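Local structure of MgGH51 (Meripilus giganteus, 6ZPV) at residues A[401-415]-A[455-469]. The protein probably hydrolyses terminal alpha-L-arabinofuranosyl residues from arabinose-containing plant polysaccharides, as a fungal GH51 alpha-L-arabinofuranosidase. Sequence-based numbering, arbitrary orientation.
Sequences VYQTPTWFYQNAFYY and QSATGEAAFMTGLER
P405 lies against S456 and A412 against F463 where the short helix 405-410 runs along helix 455-469, their N-to-C directions 21° apart and their axes closing to 7.1 Å. At G459 a CB would run into P405 O; without one, the short helix can come close. A CB on G466 would likewise strike A412 O; instead G466 CA directs a C-H at A412 O, 3.3 Å away. The ring of P405 rests on the extended chain of Q455, and one water joins T406 OG1 to Q455 NE2. F463 fills the middle. Its CG stands anti to the backbone N (chi1 -174°), which places the ring between the short helix and the turn 411-414; there the edge of F408 meets its face, CD1 3.5 Å from F463 CG, with planes at 85°. W407 completes the aromatic cluster obliquely, CZ3 to F463 CE1 3.7 Å. In the (beta/alpha)8 barrel of GH51 enzymes, this joins the excursion after strand 396-403 to the helix following the next strand, 424-432, on which F408 and F463 also pack. The guanidinium of R469 lies flat on F413, NH2 over the ring centre, while its NE makes a salt bridge with D416. A leucine in place of F413 would probably cost the guanidinium its cation-pi partner and leave its flat face less restrained. Y415 CE2 touches L467 CD2 at 3.7 Å, and the tyrosine hydroxyl bonds to E427.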
ATOM      1  N   VAL A 401      11.130   2.399  13.052  1.00 11.84           N
ATOM      2  CA  VAL A 401      12.207   1.480  13.508  1.00 11.92           C
ATOM      3  C   VAL A 401      12.149   0.154  12.746  1.00 11.54           C
ATOM      4  O   VAL A 401      11.099  -0.509  12.715  1.00 12.13           O
ATOM      5  CB  VAL A 401      12.196   1.282  15.033  1.00 11.88           C
ATOM      6  CG1 VAL A 401      10.922   0.632  15.560  1.00 13.84           C
ATOM      7  CG2 VAL A 401      13.429   0.500  15.452  1.00 14.30           C
ATOM      8  N   TYR A 402      13.284  -0.243  12.228  1.00 11.65           N
ATOM      9  CA  TYR A 402      13.542  -1.571  11.655  1.00 11.52           C
ATOM     10  C   TYR A 402      14.614  -2.229  12.480  1.00 11.67           C
ATOM     11  O   TYR A 402      15.691  -1.658  12.692  1.00 13.14           O
ATOM     12  CB  TYR A 402      13.944  -1.439  10.193  1.00 12.22           C
ATOM     13  CG  TYR A 402      12.856  -0.833   9.339  1.00 12.16           C
ATOM     14  CD1 TYR A 402      11.751  -1.562   8.966  1.00 12.78           C
ATOM     15  CD2 TYR A 402      12.933   0.480   8.950  1.00 13.50           C
ATOM     16  CE1 TYR A 402      10.739  -0.987   8.218  1.00 12.93           C
ATOM     17  CE2 TYR A 402      11.914   1.051   8.218  1.00 13.24           C
ATOM     18  CZ  TYR A 402      10.803   0.333   7.846  1.00 11.59           C
ATOM     19  OH  TYR A 402       9.791   0.842   7.058  1.00 12.39           O
ATOM     20  N   GLN A 403      14.333  -3.434  12.999  1.00 12.09           N
ATOM     21  CA  GLN A 403      15.212  -4.035  14.030  1.00 11.73           C
ATOM     22  C   GLN A 403      15.071  -5.547  14.017  1.00 11.63           C
ATOM     23  O   GLN A 403      14.360  -6.135  13.168  1.00 12.40           O
ATOM     24  CB  GLN A 403      14.959  -3.368  15.384  1.00 11.87           C
ATOM     25  CG  GLN A 403      16.037  -2.418  15.852  1.00 12.83           C
ATOM     26  CD  GLN A 403      17.394  -3.047  16.097  1.00 13.71           C
ATOM     27  OE1 GLN A 403      17.504  -4.277  16.125  1.00 14.02           O
ATOM     28  NE2 GLN A 403      18.438  -2.230  16.249  1.00 16.16           N
ATOM     29  N   THR A 404      15.720  -6.229  14.955  1.00 12.05           N
ATOM     30  CA  THR A 404      15.614  -7.673  15.078  1.00 11.97           C
ATOM     31  C   THR A 404      14.352  -8.037  15.855  1.00 11.90           C
ATOM     32  O   THR A 404      13.832  -7.246  16.656  1.00 12.31           O
ATOM     33  CB  THR A 404      16.811  -8.223  15.838  1.00 13.82           C
ATOM     34  OG1 THR A 404      16.755  -7.805  17.190  1.00 13.68           O
ATOM     35  CG2 THR A 404      18.166  -7.924  15.224  1.00 13.34           C
ATOM     36  N   PRO A 405      13.875  -9.295  15.694  1.00 11.94           N
ATOM     37  CA  PRO A 405      12.755  -9.726  16.548  1.00 12.35           C
ATOM     38  C   PRO A 405      12.997  -9.517  18.039  1.00 12.76           C
ATOM     39  O   PRO A 405      12.102  -9.122  18.795  1.00 12.81           O
ATOM     40  CB  PRO A 405      12.584 -11.221  16.152  1.00 12.62           C
ATOM     41  CG  PRO A 405      13.098 -11.271  14.741  1.00 12.78           C
ATOM     42  CD  PRO A 405      14.286 -10.315  14.699  1.00 12.60           C
ATOM     43  N   THR A 406      14.238  -9.828  18.473  1.00 12.39           N
ATOM     44  CA  THR A 406      14.605  -9.709  19.886  1.00 12.96           C
ATOM     45  C   THR A 406      14.524  -8.249  20.344  1.00 13.74           C
ATOM     46  O   THR A 406      14.036  -7.979  21.437  1.00 13.64           O
ATOM     47  CB  THR A 406      15.974 -10.333  20.100  1.00 14.18           C
ATOM     48  OG1 THR A 406      15.839 -11.733  19.824  1.00 15.63           O
ATOM     49  CG2 THR A 406      16.504 -10.117  21.495  1.00 16.20           C
ATOM     50  N   TRP A 407      15.042  -7.343  19.506  1.00 12.41           N
ATOM     51  CA  TRP A 407      14.930  -5.926  19.887  1.00 12.46           C
ATOM     52  C   TRP A 407      13.478  -5.552  20.184  1.00 12.11           C
ATOM     53  O   TRP A 407      13.193  -4.805  21.126  1.00 12.75           O
ATOM     54  CB  TRP A 407      15.482  -5.028  18.754  1.00 12.87           C
ATOM     55  CG  TRP A 407      15.473  -3.562  19.059  1.00 12.76           C
ATOM     56  CD1 TRP A 407      16.549  -2.863  19.528  1.00 13.89           C
ATOM     57  CD2 TRP A 407      14.384  -2.645  18.942  1.00 12.80           C
ATOM     58  NE1 TRP A 407      16.211  -1.562  19.735  1.00 14.88           N
ATOM     59  CE2 TRP A 407      14.885  -1.399  19.424  1.00 14.85           C
ATOM     60  CE3 TRP A 407      13.055  -2.719  18.499  1.00 12.38           C
ATOM     61  CZ2 TRP A 407      14.066  -0.249  19.486  1.00 14.50           C
ATOM     62  CZ3 TRP A 407      12.267  -1.595  18.598  1.00 13.20           C
ATOM     63  CH2 TRP A 407      12.739  -0.378  19.103  1.00 14.37           C
ATOM     64  N   PHE A 408      12.544  -6.005  19.372  1.00 12.08           N
ATOM     65  CA  PHE A 408      11.142  -5.614  19.548  1.00 12.00           C
ATOM     66  C   PHE A 408      10.606  -6.070  20.918  1.00 12.02           C
ATOM     67  O   PHE A 408       9.955  -5.262  21.604  1.00 13.20           O
ATOM     68  CB  PHE A 408      10.263  -6.102  18.384  1.00 11.34           C
ATOM     69  CG  PHE A 408      10.357  -5.195  17.190  1.00 11.63           C
ATOM     70  CD1 PHE A 408       9.565  -4.051  17.152  1.00 11.30           C
ATOM     71  CD2 PHE A 408      11.287  -5.357  16.198  1.00 11.65           C
ATOM     72  CE1 PHE A 408       9.699  -3.116  16.135  1.00 11.84           C
ATOM     73  CE2 PHE A 408      11.404  -4.433  15.185  1.00 11.19           C
ATOM     74  CZ  PHE A 408      10.611  -3.310  15.137  1.00 11.98           C
ATOM     75  N   TYR A 409      10.858  -7.313  21.355  1.00 12.46           N
ATOM     76  CA  TYR A 409      10.352  -7.679  22.693  1.00 12.58           C
ATOM     77  C   TYR A 409      11.122  -6.948  23.785  1.00 12.63           C
ATOM     78  O   TYR A 409      10.556  -6.600  24.808  1.00 14.51           O
ATOM     79  CB  TYR A 409      10.197  -9.179  22.942  1.00 14.04           C
ATOM     80  CG  TYR A 409      11.454  -9.972  23.123  1.00 14.40           C
ATOM     81  CD1 TYR A 409      12.147  -9.874  24.322  1.00 15.91           C
ATOM     82  CD2 TYR A 409      11.916 -10.886  22.204  1.00 16.10           C
ATOM     83  CE1 TYR A 409      13.280 -10.652  24.584  1.00 18.43           C
ATOM     84  CE2 TYR A 409      13.013 -11.716  22.482  1.00 17.30           C
ATOM     85  CZ  TYR A 409      13.687 -11.604  23.678  1.00 18.04           C
ATOM     86  OH  TYR A 409      14.793 -12.411  23.927  1.00 23.28           O
ATOM     87  N   GLN A 410      12.420  -6.729  23.586  1.00 12.93           N
ATOM     88  CA  GLN A 410      13.275  -6.059  24.545  1.00 14.19           C
ATOM     89  C   GLN A 410      12.886  -4.596  24.696  1.00 14.30           C
ATOM     90  O   GLN A 410      13.253  -3.992  25.711  1.00 16.26           O
ATOM     91  CB  GLN A 410      14.773  -6.170  24.236  1.00 15.67           C
ATOM     92  CG  GLN A 410      15.290  -7.585  24.406  1.00 18.39           C
ATOM     93  CD  GLN A 410      16.783  -7.618  24.063  1.00 20.17           C
ATOM     94  OE1 GLN A 410      17.220  -6.928  23.110  1.00 22.84           O
ATOM     95  NE2 GLN A 410      17.484  -8.563  24.634  1.00 26.46           N
ATOM     96  N   ASN A 411      12.197  -4.003  23.723  1.00 13.98           N
ATOM     97  CA  ASN A 411      11.902  -2.567  23.715  1.00 13.90           C
ATOM     98  C   ASN A 411      10.410  -2.324  23.787  1.00 13.43           C
ATOM     99  O   ASN A 411       9.946  -1.220  23.456  1.00 14.92           O
ATOM    100  CB  ASN A 411      12.591  -1.895  22.517  1.00 15.03           C
ATOM    101  CG  ASN A 411      14.078  -1.826  22.762  1.00 16.61           C
ATOM    102  OD1 ASN A 411      14.529  -0.851  23.397  1.00 21.20           O
ATOM    103  ND2 ASN A 411      14.812  -2.821  22.375  1.00 17.16           N
ATOM    104  N   ALA A 412       9.643  -3.234  24.366  1.00 13.23           N
ATOM    105  CA  ALA A 412       8.192  -3.058  24.578  1.00 13.00           C
ATOM    106  C   ALA A 412       7.885  -1.929  25.556  1.00 12.35           C
ATOM    107  O   ALA A 412       6.740  -1.459  25.568  1.00 13.38           O
ATOM    108  CB  ALA A 412       7.584  -4.346  25.073  1.00 14.75           C
ATOM    109  N   PHE A 413       8.847  -1.477  26.339  1.00 12.71           N
ATOM    110  CA  PHE A 413       8.686  -0.319  27.227  1.00 13.13           C
ATOM    111  C   PHE A 413       9.220   0.963  26.609  1.00 12.60           C
ATOM    112  O   PHE A 413       9.389   1.964  27.330  1.00 13.62           O
ATOM    113  CB  PHE A 413       9.276  -0.608  28.613  1.00 13.76           C
ATOM    114  CG  PHE A 413       8.449  -1.533  29.466  1.00 13.55           C
ATOM    115  CD1 PHE A 413       8.347  -2.865  29.181  1.00 14.25           C
ATOM    116  CD2 PHE A 413       7.749  -1.034  30.560  1.00 14.99           C
ATOM    117  CE1 PHE A 413       7.578  -3.693  29.967  1.00 14.28           C
ATOM    118  CE2 PHE A 413       6.971  -1.883  31.327  1.00 15.47           C
ATOM    119  CZ  PHE A 413       6.860  -3.223  31.025  1.00 14.84           C
ATOM    120  N   TYR A 414       9.364   1.013  25.293  1.00 13.24           N
ATOM    121  CA  TYR A 414       9.895   2.192  24.589  1.00 14.57           C
ATOM    122  C   TYR A 414       9.187   3.465  25.055  1.00 13.09           C
ATOM    123  O   TYR A 414       9.845   4.497  25.290  1.00 14.47           O
ATOM    124  CB  TYR A 414       9.757   2.007  23.078  1.00 14.18           C
ATOM    125  CG  TYR A 414      10.368   3.120  22.273  1.00 14.69           C
ATOM    126  CD1 TYR A 414      11.700   3.078  21.889  1.00 16.64           C
ATOM    127  CD2 TYR A 414       9.655   4.205  21.866  1.00 14.78           C
ATOM    128  CE1 TYR A 414      12.272   4.104  21.138  1.00 18.90           C
ATOM    129  CE2 TYR A 414      10.223   5.210  21.091  1.00 15.64           C
ATOM    130  CZ  TYR A 414      11.524   5.189  20.769  1.00 16.76           C
ATOM    131  OH  TYR A 414      12.057   6.215  19.971  1.00 19.22           O
ATOM    132  N   TYR A 415       7.862   3.457  25.117  1.00 12.73           N
ATOM    133  CA  TYR A 415       7.069   4.676  25.392  1.00 12.89           C
ATOM    134  C   TYR A 415       6.738   4.892  26.869  1.00 13.62           C
ATOM    135  O   TYR A 415       6.239   5.980  27.228  1.00 14.13           O
ATOM    136  CB  TYR A 415       5.808   4.738  24.541  1.00 13.00           C
ATOM    137  CG  TYR A 415       6.060   5.066  23.086  1.00 12.22           C
ATOM    138  CD1 TYR A 415       6.365   6.368  22.711  1.00 13.36           C
ATOM    139  CD2 TYR A 415       6.016   4.111  22.100  1.00 12.80           C
ATOM    140  CE1 TYR A 415       6.649   6.685  21.387  1.00 12.99           C
ATOM    141  CE2 TYR A 415       6.272   4.416  20.789  1.00 13.20           C
ATOM    142  CZ  TYR A 415       6.552   5.707  20.405  1.00 12.63           C
ATOM    143  OH  TYR A 415       6.830   6.120  19.125  1.00 13.81           O
ATOM    144  N   GLN A 455       8.833 -15.929  14.689  1.00 13.18           N
ATOM    145  CA  GLN A 455       9.726 -15.151  15.556  1.00 14.26           C
ATOM    146  C   GLN A 455       9.488 -13.645  15.370  1.00 12.41           C
ATOM    147  O   GLN A 455       9.419 -12.859  16.374  1.00 12.41           O
ATOM    148  CB  GLN A 455      11.209 -15.504  15.224  1.00 14.29           C
ATOM    149  CG  GLN A 455      12.259 -14.932  16.199  1.00 15.07           C
ATOM    150  CD  GLN A 455      13.703 -15.145  15.803  1.00 15.53           C
ATOM    151  OE1 GLN A 455      13.964 -15.849  14.815  1.00 16.34           O
ATOM    152  NE2 GLN A 455      14.617 -14.587  16.569  1.00 17.71           N
ATOM    153  N   SER A 456       9.465 -13.184  14.122  1.00 11.83           N
ATOM    154  CA  SER A 456       9.380 -11.716  13.900  1.00 11.83           C
ATOM    155  C   SER A 456       8.006 -11.215  14.300  1.00 11.27           C
ATOM    156  O   SER A 456       7.894 -10.156  14.952  1.00 11.71           O
ATOM    157  CB  SER A 456       9.742 -11.366  12.463  1.00 12.33           C
ATOM    158  OG  SER A 456       8.735 -11.717  11.488  1.00 11.95           O
ATOM    159  N   ALA A 457       6.927 -11.919  13.994  1.00 11.13           N
ATOM    160  CA  ALA A 457       5.566 -11.516  14.328  1.00 10.80           C
ATOM    161  C   ALA A 457       5.376 -11.461  15.835  1.00 11.43           C
ATOM    162  O   ALA A 457       4.662 -10.590  16.344  1.00 11.67           O
ATOM    163  CB  ALA A 457       4.555 -12.444  13.675  1.00 11.49           C
ATOM    164  N   THR A 458       5.946 -12.469  16.542  1.00 11.77           N
ATOM    165  CA  THR A 458       5.754 -12.494  18.009  1.00 11.54           C
ATOM    166  C   THR A 458       6.540 -11.386  18.695  1.00 11.50           C
ATOM    167  O   THR A 458       6.069 -10.803  19.680  1.00 12.03           O
ATOM    168  CB  THR A 458       6.055 -13.889  18.556  1.00 12.03           C
ATOM    169  OG1 THR A 458       7.401 -14.313  18.351  1.00 14.72           O
ATOM    170  CG2 THR A 458       5.097 -14.900  18.009  1.00 12.10           C
ATOM    171  N   GLY A 459       7.753 -11.067  18.227  1.00 11.98           N
ATOM    172  CA  GLY A 459       8.505  -9.928  18.764  1.00 12.01           C
ATOM    173  C   GLY A 459       7.744  -8.656  18.481  1.00 11.82           C
ATOM    174  O   GLY A 459       7.617  -7.804  19.393  1.00 11.37           O
ATOM    175  N   GLU A 460       7.258  -8.459  17.268  1.00 11.28           N
ATOM    176  CA  GLU A 460       6.431  -7.291  16.952  1.00 11.66           C
ATOM    177  C   GLU A 460       5.216  -7.224  17.884  1.00 10.69           C
ATOM    178  O   GLU A 460       4.908  -6.145  18.424  1.00 11.38           O
ATOM    179  CB  GLU A 460       5.968  -7.332  15.515  1.00 11.03           C
ATOM    180  CG  GLU A 460       7.112  -7.114  14.525  1.00 11.22           C
ATOM    181  CD  GLU A 460       6.896  -7.759  13.159  1.00 11.70           C
ATOM    182  OE1 GLU A 460       5.774  -8.246  12.886  1.00 11.01           O
ATOM    183  OE2 GLU A 460       7.856  -7.710  12.353  1.00 11.80           O
ATOM    184  N   ALA A 461       4.538  -8.330  18.126  1.00 11.04           N
ATOM    185  CA  ALA A 461       3.360  -8.353  18.969  1.00 11.09           C
ATOM    186  C   ALA A 461       3.732  -7.932  20.379  1.00 11.07           C
ATOM    187  O   ALA A 461       2.975  -7.146  21.014  1.00 11.13           O
ATOM    188  CB  ALA A 461       2.705  -9.706  18.958  1.00 11.60           C
ATOM    189  N   ALA A 462       4.869  -8.334  20.911  1.00 11.20           N
ATOM    190  CA  ALA A 462       5.291  -7.875  22.235  1.00 10.92           C
ATOM    191  C   ALA A 462       5.468  -6.350  22.222  1.00 10.76           C
ATOM    192  O   ALA A 462       4.999  -5.664  23.136  1.00 11.14           O
ATOM    193  CB  ALA A 462       6.587  -8.595  22.622  1.00 11.96           C
ATOM    194  N   PHE A 463       6.141  -5.837  21.208  1.00 11.00           N
ATOM    195  CA  PHE A 463       6.302  -4.366  21.115  1.00 11.16           C
ATOM    196  C   PHE A 463       4.914  -3.696  21.007  1.00 10.54           C
ATOM    197  O   PHE A 463       4.712  -2.619  21.630  1.00 11.12           O
ATOM    198  CB  PHE A 463       7.129  -4.080  19.862  1.00 11.79           C
ATOM    199  CG  PHE A 463       7.525  -2.641  19.683  1.00 11.84           C
ATOM    200  CD1 PHE A 463       8.581  -2.094  20.388  1.00 12.09           C
ATOM    201  CD2 PHE A 463       6.926  -1.838  18.705  1.00 12.13           C
ATOM    202  CE1 PHE A 463       8.974  -0.779  20.191  1.00 13.20           C
ATOM    203  CE2 PHE A 463       7.315  -0.540  18.505  1.00 12.72           C
ATOM    204  CZ  PHE A 463       8.385  -0.029  19.213  1.00 12.94           C
ATOM    205  N   MET A 464       3.967  -4.279  20.288  1.00 10.59           N
ATOM    206  CA  MET A 464       2.624  -3.696  20.123  1.00 10.78           C
ATOM    207  C   MET A 464       1.865  -3.676  21.449  1.00 10.72           C
ATOM    208  O   MET A 464       1.035  -2.754  21.629  1.00 11.28           O
ATOM    209  CB  MET A 464       1.880  -4.474  19.048  1.00 11.34           C
ATOM    210  CG  MET A 464       2.507  -4.305  17.622  1.00 11.95           C
ATOM    211  SD  MET A 464       2.135  -5.638  16.506  0.83 11.06           S
ATOM    212  CE  MET A 464       0.466  -5.179  16.273  1.00 12.34           C
ATOM    213  N   THR A 465       2.080  -4.619  22.356  1.00 10.61           N
ATOM    214  CA  THR A 465       1.435  -4.543  23.661  1.00 10.92           C
ATOM    215  C   THR A 465       1.866  -3.237  24.370  1.00 10.50           C
ATOM    216  O   THR A 465       1.053  -2.619  25.070  1.00 11.87           O
ATOM    217  CB  THR A 465       1.696  -5.748  24.572  1.00 11.13           C
ATOM    218  OG1 THR A 465       3.076  -5.818  24.962  1.00 11.56           O
ATOM    219  CG2 THR A 465       1.205  -7.034  23.967  1.00 11.53           C
ATOM    220  N   GLY A 466       3.121  -2.825  24.179  1.00 10.82           N
ATOM    221  CA  GLY A 466       3.588  -1.570  24.738  1.00 11.97           C
ATOM    222  C   GLY A 466       2.954  -0.375  24.012  1.00 10.97           C
ATOM    223  O   GLY A 466       2.625   0.607  24.649  1.00 11.89           O
ATOM    224  N   LEU A 467       2.819  -0.428  22.690  1.00 10.95           N
ATOM    225  CA  LEU A 467       2.107   0.645  21.972  1.00 11.52           C
ATOM    226  C   LEU A 467       0.702   0.819  22.564  1.00 11.32           C
ATOM    227  O   LEU A 467       0.230   1.957  22.764  1.00 12.54           O
ATOM    228  CB  LEU A 467       2.064   0.350  20.481  1.00 11.45           C
ATOM    229  CG  LEU A 467       3.400   0.231  19.762  1.00 12.27           C
ATOM    230  CD1 LEU A 467       3.170  -0.079  18.297  1.00 13.02           C
ATOM    231  CD2 LEU A 467       4.235   1.487  19.881  1.00 13.26           C
ATOM    232  N   GLU A 468       0.037  -0.294  22.819  1.00 11.04           N
ATOM    233  CA  GLU A 468      -1.336  -0.240  23.315  1.00 11.84           C
ATOM    234  C   GLU A 468      -1.383   0.252  24.753  1.00 11.34           C
ATOM    235  O   GLU A 468      -2.217   1.114  25.117  1.00 11.92           O
ATOM    236  CB  GLU A 468      -2.024  -1.612  23.125  1.00 11.75           C
ATOM    237  CG  GLU A 468      -3.492  -1.614  23.390  1.00 12.31           C
ATOM    238  CD  GLU A 468      -4.158  -2.913  22.955  1.00 11.65           C
ATOM    239  OE1 GLU A 468      -4.179  -3.850  23.754  1.00 11.99           O
ATOM    240  OE2 GLU A 468      -4.648  -2.952  21.781  1.00 12.43           O
ATOM    241  N   ARG A 469      -0.488  -0.245  25.621  1.00 11.45           N
ATOM    242  CA  ARG A 469      -0.434   0.281  27.011  1.00 11.61           C
ATOM    243  C   ARG A 469      -0.210   1.798  27.025  1.00 12.25           C
ATOM    244  O   ARG A 469      -0.771   2.520  27.839  1.00 12.51           O
ATOM    245  CB  ARG A 469       0.690  -0.445  27.760  1.00 12.03           C
ATOM    246  CG  ARG A 469       0.897   0.110  29.171  1.00 12.83           C
ATOM    247  CD  ARG A 469       1.844  -0.724  30.050  1.00 12.91           C
ATOM    248  NE  ARG A 469       3.196  -0.780  29.482  1.00 13.13           N
ATOM    249  CZ  ARG A 469       3.713  -1.801  28.784  1.00 12.66           C
ATOM    250  NH1 ARG A 469       3.069  -2.942  28.612  1.00 12.89           N
ATOM    251  NH2 ARG A 469       4.929  -1.650  28.240  1.00 13.01           N
TER
HETATM  252  O   HOH W   1      13.626 -13.328  19.031  1.00 17.11           O